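Local structure of cytochrome C, class II (4ULV) at residues 83-86 / 87-90; 76-79 / 80-83. The protein binds a covalently attached heme c and probably serves in electron transfer or the sensing of diatomic gases, as a cytochrome c'. All blocks are in the same frame, centred on the assembly; numbering follows the deposited sequence.

Overall arrangement
Contacts 1 and 2 are successive stretches at the start of helix 78-98, contact 2 including the residues just before it, with Ser-83 common to both and their centres about 11 Å apart. Contact 2 is the surface one: it covers the first turns of the helix, about 16 Å from the centre of the chain, and its side-chain chemistry is mostly polar, with a lysine, aspartates and a bridging water around one buried phenylalanine. Contact 1 lies deeper, about 9 Å from that centre, and is partly buried; there a methionine and a phenylalanine press against the heme while threonine, alanine and aspartate stay on the outer side. Through Phe-81, contact 2 also reaches the heme pocket.

Contact 1 (83-86 / 87-90). With HEC (heme c), chain C.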
# COMPACT_ATOMS: atom_id res chain seq x y z
N SER A 83 -12.82 -11.76 11.00
CA SER A 83 -13.43 -12.62 9.99
C SER A 83 -13.75 -11.81 8.74
O SER A 83 -13.40 -12.19 7.64
CB SER A 83 -14.67 -13.24 10.59
OG SER A 83 -15.39 -14.00 9.62
N LYS A 84 -14.37 -10.62 8.93
CA LYS A 84 -14.65 -9.74 7.78
C LYS A 84 -13.35 -9.32 7.06
O LYS A 84 -13.26 -9.24 5.84
CB LYS A 84 -15.44 -8.47 8.20
CG LYS A 84 -16.86 -8.74 8.54
CD LYS A 84 -17.62 -7.41 8.78
CE LYS A 84 -19.04 -7.53 9.31
NZ LYS A 84 -19.83 -8.55 8.61
N MET A 85 -12.34 -8.95 7.86
CA MET A 85 -11.08 -8.52 7.24
C MET A 85 -10.41 -9.62 6.43
O MET A 85 -9.94 -9.35 5.32
CB MET A 85 -10.15 -7.94 8.28
CG MET A 85 -8.90 -7.29 7.68
SD MET A 85 -9.26 -5.74 6.86
CE MET A 85 -9.59 -4.59 8.23
N THR A 86 -10.34 -10.82 7.00
CA THR A 86 -9.78 -11.94 6.23
C THR A 86 -10.58 -12.32 5.01
O THR A 86 -10.03 -12.62 3.95
CB THR A 86 -9.49 -13.14 7.12
OG1 THR A 86 -10.64 -13.62 7.76
CG2 THR A 86 -8.53 -12.84 8.16
N ALA A 87 -11.90 -12.20 5.11
CA ALA A 87 -12.74 -12.42 3.97
C ALA A 87 -12.52 -11.40 2.89
O ALA A 87 -12.50 -11.71 1.70
CB ALA A 87 -14.19 -12.50 4.36
N PHE A 88 -12.24 -10.14 3.34
CA PHE A 88 -11.90 -9.11 2.37
C PHE A 88 -10.59 -9.45 1.64
O PHE A 88 -10.46 -9.30 0.44
CB PHE A 88 -11.86 -7.72 3.08
CG PHE A 88 -11.22 -6.62 2.30
CD1 PHE A 88 -11.58 -6.36 0.98
CD2 PHE A 88 -10.32 -5.73 2.93
CE1 PHE A 88 -11.04 -5.31 0.28
CE2 PHE A 88 -9.76 -4.69 2.20
CZ PHE A 88 -10.11 -4.44 0.90
N GLN A 89 -9.57 -9.82 2.42
CA GLN A 89 -8.28 -10.21 1.80
C GLN A 89 -8.54 -11.32 0.79
O GLN A 89 -7.99 -11.29 -0.31
CB GLN A 89 -7.26 -10.65 2.88
CG GLN A 89 -6.83 -9.50 3.83
CD GLN A 89 -5.93 -9.93 4.98
OE1 GLN A 89 -5.47 -11.09 5.04
NE2 GLN A 89 -5.63 -8.99 5.87
N ASP A 90 -9.37 -12.28 1.16
CA ASP A 90 -9.69 -13.40 0.24
C ASP A 90 -10.41 -12.91 -1.04
O ASP A 90 -10.08 -13.32 -2.15
CB ASP A 90 -10.57 -14.41 0.95
CG ASP A 90 -9.86 -15.22 2.00
OD1 ASP A 90 -8.58 -15.33 2.00
OD2 ASP A 90 -10.60 -15.85 2.84
FE HEC C . -12.76 0.71 4.76
CHA HEC C . -11.93 3.61 6.41
CHB HEC C . -12.39 2.32 1.82
CHC HEC C . -12.93 -2.27 3.14
CHD HEC C . -13.01 -0.90 7.74
NA HEC C . -12.21 2.66 4.23
C1A HEC C . -11.93 3.72 5.02
C2A HEC C . -11.67 4.87 4.26
C3A HEC C . -11.80 4.50 2.96
C4A HEC C . -12.13 3.11 2.96
CMA HEC C . -11.66 5.38 1.76
CAA HEC C . -11.32 6.25 4.83
CBA HEC C . -9.80 6.37 5.03
CGA HEC C . -9.37 7.75 5.51
O1A HEC C . -9.57 8.06 6.68
O2A HEC C . -8.79 8.50 4.70
NB HEC C . -12.57 0.09 2.80
C1B HEC C . -12.55 0.89 1.69
C2B HEC C . -12.76 0.21 0.49
C3B HEC C . -12.90 -1.08 0.91
C4B HEC C . -12.80 -1.16 2.30
CMB HEC C . -12.90 0.78 -0.86
CAB HEC C . -13.17 -2.33 0.09
CBB HEC C . -12.44 -2.39 -1.25
NC HEC C . -12.88 -1.31 5.33
C1C HEC C . -13.02 -2.42 4.50
C2C HEC C . -13.22 -3.58 5.28
C3C HEC C . -13.22 -3.19 6.61
C4C HEC C . -13.01 -1.77 6.57
CMC HEC C . -13.41 -4.97 4.66
CAC HEC C . -13.44 -4.00 7.86
CBC HEC C . -13.10 -5.46 7.87
ND HEC C . -12.47 1.25 6.75
C1D HEC C . -12.74 0.51 7.82
C2D HEC C . -12.71 1.26 9.03
C3D HEC C . -12.30 2.50 8.66
C4D HEC C . -12.23 2.50 7.24
CMD HEC C . -12.94 0.77 10.41
CAD HEC C . -11.99 3.65 9.56
CBD HEC C . -10.49 3.85 9.79
CGD HEC C . -10.16 5.04 10.72
O1D HEC C . -10.83 6.11 10.53
O2D HEC C . -9.33 4.81 11.60
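Met-85 and Phe-88 lie side by side on the heme-facing side of helix 78-98 and point the same way. On Met-85, CB already meets the heme, 3.9 Å from the vinyl-derived carbon CBC. CG swings anti to the backbone N (chi1 -172°) and passes Gln-89, whose NE2 is 4.1 Å away and makes a weak hydrogen bond to Ser-52 O. Bends at chi2 and chi3 then bring the end of the chain alongside the heme's CAC-CBC arm. The sulfur has two neighbours, roughly at right angles: SD is 4.1 Å from Phe-88 CD2, almost in the plane of that ring and at its edge, a Met-aromatic contact, and it also touches CBC. At the tip, CE packs 3.6 Å from HEC CBC and reaches CAC as well. In the four-helix bundle of cytochrome c', this helix flanks the heme near helix 104-125, which carries the covalent cysteines; Phe-88 touches Thr-114 and Ser-117 there, and Lys-84 touches Cys-121.

Phe-88 follows the next part of the porphyrin rim. Its CB is 3.5 Å from the methyl CMC of the heme, CE1 is 3.6 Å from HEC CBB, and the meso carbon CHC lies over one ring face, offset toward the rim. Behind these side chains run ordinary helical bonds, Phe-88 N to Lys-84 O at 2.8 Å and Gln-89 N to Met-85 O at 3.0 Å. On the exposed side, Asp-90 N is bonded to Thr-86 O; Thr-86 OG1 turns back to the preceding turn, hydrogen-bonded to Asp-82 O, and also meets a glycerol probably left from crystallisation.

Contact 2 (76-79 / 80-83); sequences QDKA and DFDS
Lys-78 reaches along the first turn of helix 78-98 to both Phe-81 and Asp-82. Its CE does most of the touching, 3.7 Å from Phe-81 CD2 in an oblique approach to the ring and 3.6 Å from Asp-82 OD1. Further back, CG comes up obliquely to the carboxylate, 3.8 Å from each oxygen of Asp-82. The ammonium group stops short of a salt bridge, with NZ 4.1 Å from Asp-82 OD1, and a water closes the gap: it accepts from Lys-78 NZ at 2.8 Å and donates to Asp-82 OD2 at 2.7 Å. NZ also makes a weak hydrogen bond to Phe-59 O and one to a glycerol probably from the crystallisation liquor. The lysine gets there with CG anti to the backbone N (chi1 -167°) and a bend at chi2 that turns the chain along the ring. An alanine here would remove the alkyl chain beside Phe-81 and would probably leave the bridging water, and Asp-82 OD2 behind it, without a cationic mate.

The second shell fixes these groups. Asp-82 OD1 lies in the plane of the Phe-81 ring at its edge and is hydrogen-bonded to His-56 NE2, so each carboxylate oxygen has its own polar partner. Phe-81 belongs to the heme pocket of this cytochrome c' bundle: its ring touches the heme and Cys-121, meets Phe-59 with planes at about 60°, and packs edge-to-face with Tyr-125 of helix 104-125. The hydroxyl of that tyrosine is also hydrogen-bonded to Asp-80 OD2.

Beneath the side chains the helix is just starting. Asp-77 holds the N-cap position, and its O accepts from Phe-81 N at 3.0 Å; Asp-82 N follows with a 2.8 Å bond to Lys-78 O.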
# COMPACT_ATOMS: atom_id res chain seq x y z
N GLN A 76 -15.00 -4.81 20.73
CA GLN A 76 -15.91 -5.69 21.43
C GLN A 76 -16.10 -6.99 20.69
O GLN A 76 -16.23 -8.06 21.33
CB GLN A 76 -17.27 -5.07 21.65
CG GLN A 76 -18.18 -6.08 22.31
CD GLN A 76 -19.24 -5.46 23.11
OE1 GLN A 76 -20.12 -4.78 22.57
NE2 GLN A 76 -19.22 -5.73 24.41
N ASP A 77 -16.15 -6.90 19.36
CA ASP A 77 -16.43 -7.99 18.46
C ASP A 77 -15.23 -8.24 17.51
O ASP A 77 -15.43 -8.28 16.28
CB ASP A 77 -17.69 -7.61 17.70
CG ASP A 77 -18.93 -7.60 18.63
OD1 ASP A 77 -18.85 -8.09 19.77
OD2 ASP A 77 -19.99 -7.18 18.18
N LYS A 78 -14.00 -8.30 18.06
CA LYS A 78 -12.84 -8.33 17.18
C LYS A 78 -12.81 -9.61 16.36
O LYS A 78 -12.29 -9.58 15.27
CB LYS A 78 -11.54 -8.09 17.96
CG LYS A 78 -10.33 -7.81 17.08
CD LYS A 78 -10.27 -6.36 16.67
CE LYS A 78 -9.16 -5.95 15.72
NZ LYS A 78 -7.80 -6.18 16.29
N ALA A 79 -13.35 -10.72 16.88
CA ALA A 79 -13.46 -11.94 16.06
C ALA A 79 -14.22 -11.69 14.78
O ALA A 79 -13.81 -12.10 13.69
CB ALA A 79 -14.03 -13.06 16.87
N ASP A 80 -15.38 -11.04 14.92
CA ASP A 80 -16.17 -10.76 13.73
C ASP A 80 -15.45 -9.81 12.79
O ASP A 80 -15.45 -10.00 11.59
CB ASP A 80 -17.57 -10.23 14.06
CG ASP A 80 -18.41 -10.00 12.82
OD1 ASP A 80 -18.76 -10.99 12.10
OD2 ASP A 80 -18.67 -8.81 12.56
N PHE A 81 -14.83 -8.75 13.36
CA PHE A 81 -14.05 -7.84 12.57
C PHE A 81 -12.95 -8.56 11.75
O PHE A 81 -12.74 -8.26 10.57
CB PHE A 81 -13.42 -6.75 13.47
CG PHE A 81 -12.66 -5.70 12.72
CD1 PHE A 81 -13.30 -4.63 12.16
CD2 PHE A 81 -11.25 -5.75 12.63
CE1 PHE A 81 -12.64 -3.64 11.51
CE2 PHE A 81 -10.57 -4.73 11.99
CZ PHE A 81 -11.24 -3.65 11.44
N ASP A 82 -12.22 -9.42 12.45
CA ASP A 82 -11.11 -10.16 11.84
C ASP A 82 -11.63 -11.17 10.78
O ASP A 82 -10.98 -11.33 9.77
CB ASP A 82 -10.30 -10.90 12.91
CG ASP A 82 -9.52 -9.98 13.81
OD1 ASP A 82 -9.41 -8.75 13.51
OD2 ASP A 82 -8.98 -10.49 14.83
N SER A 83 -12.82 -11.76 11.00
CA SER A 83 -13.43 -12.62 9.99
C SER A 83 -13.75 -11.81 8.74
O SER A 83 -13.40 -12.19 7.64
CB SER A 83 -14.67 -13.24 10.59
OG SER A 83 -15.39 -14.00 9.62
O HOH W 1 -7.23 -8.91 16.14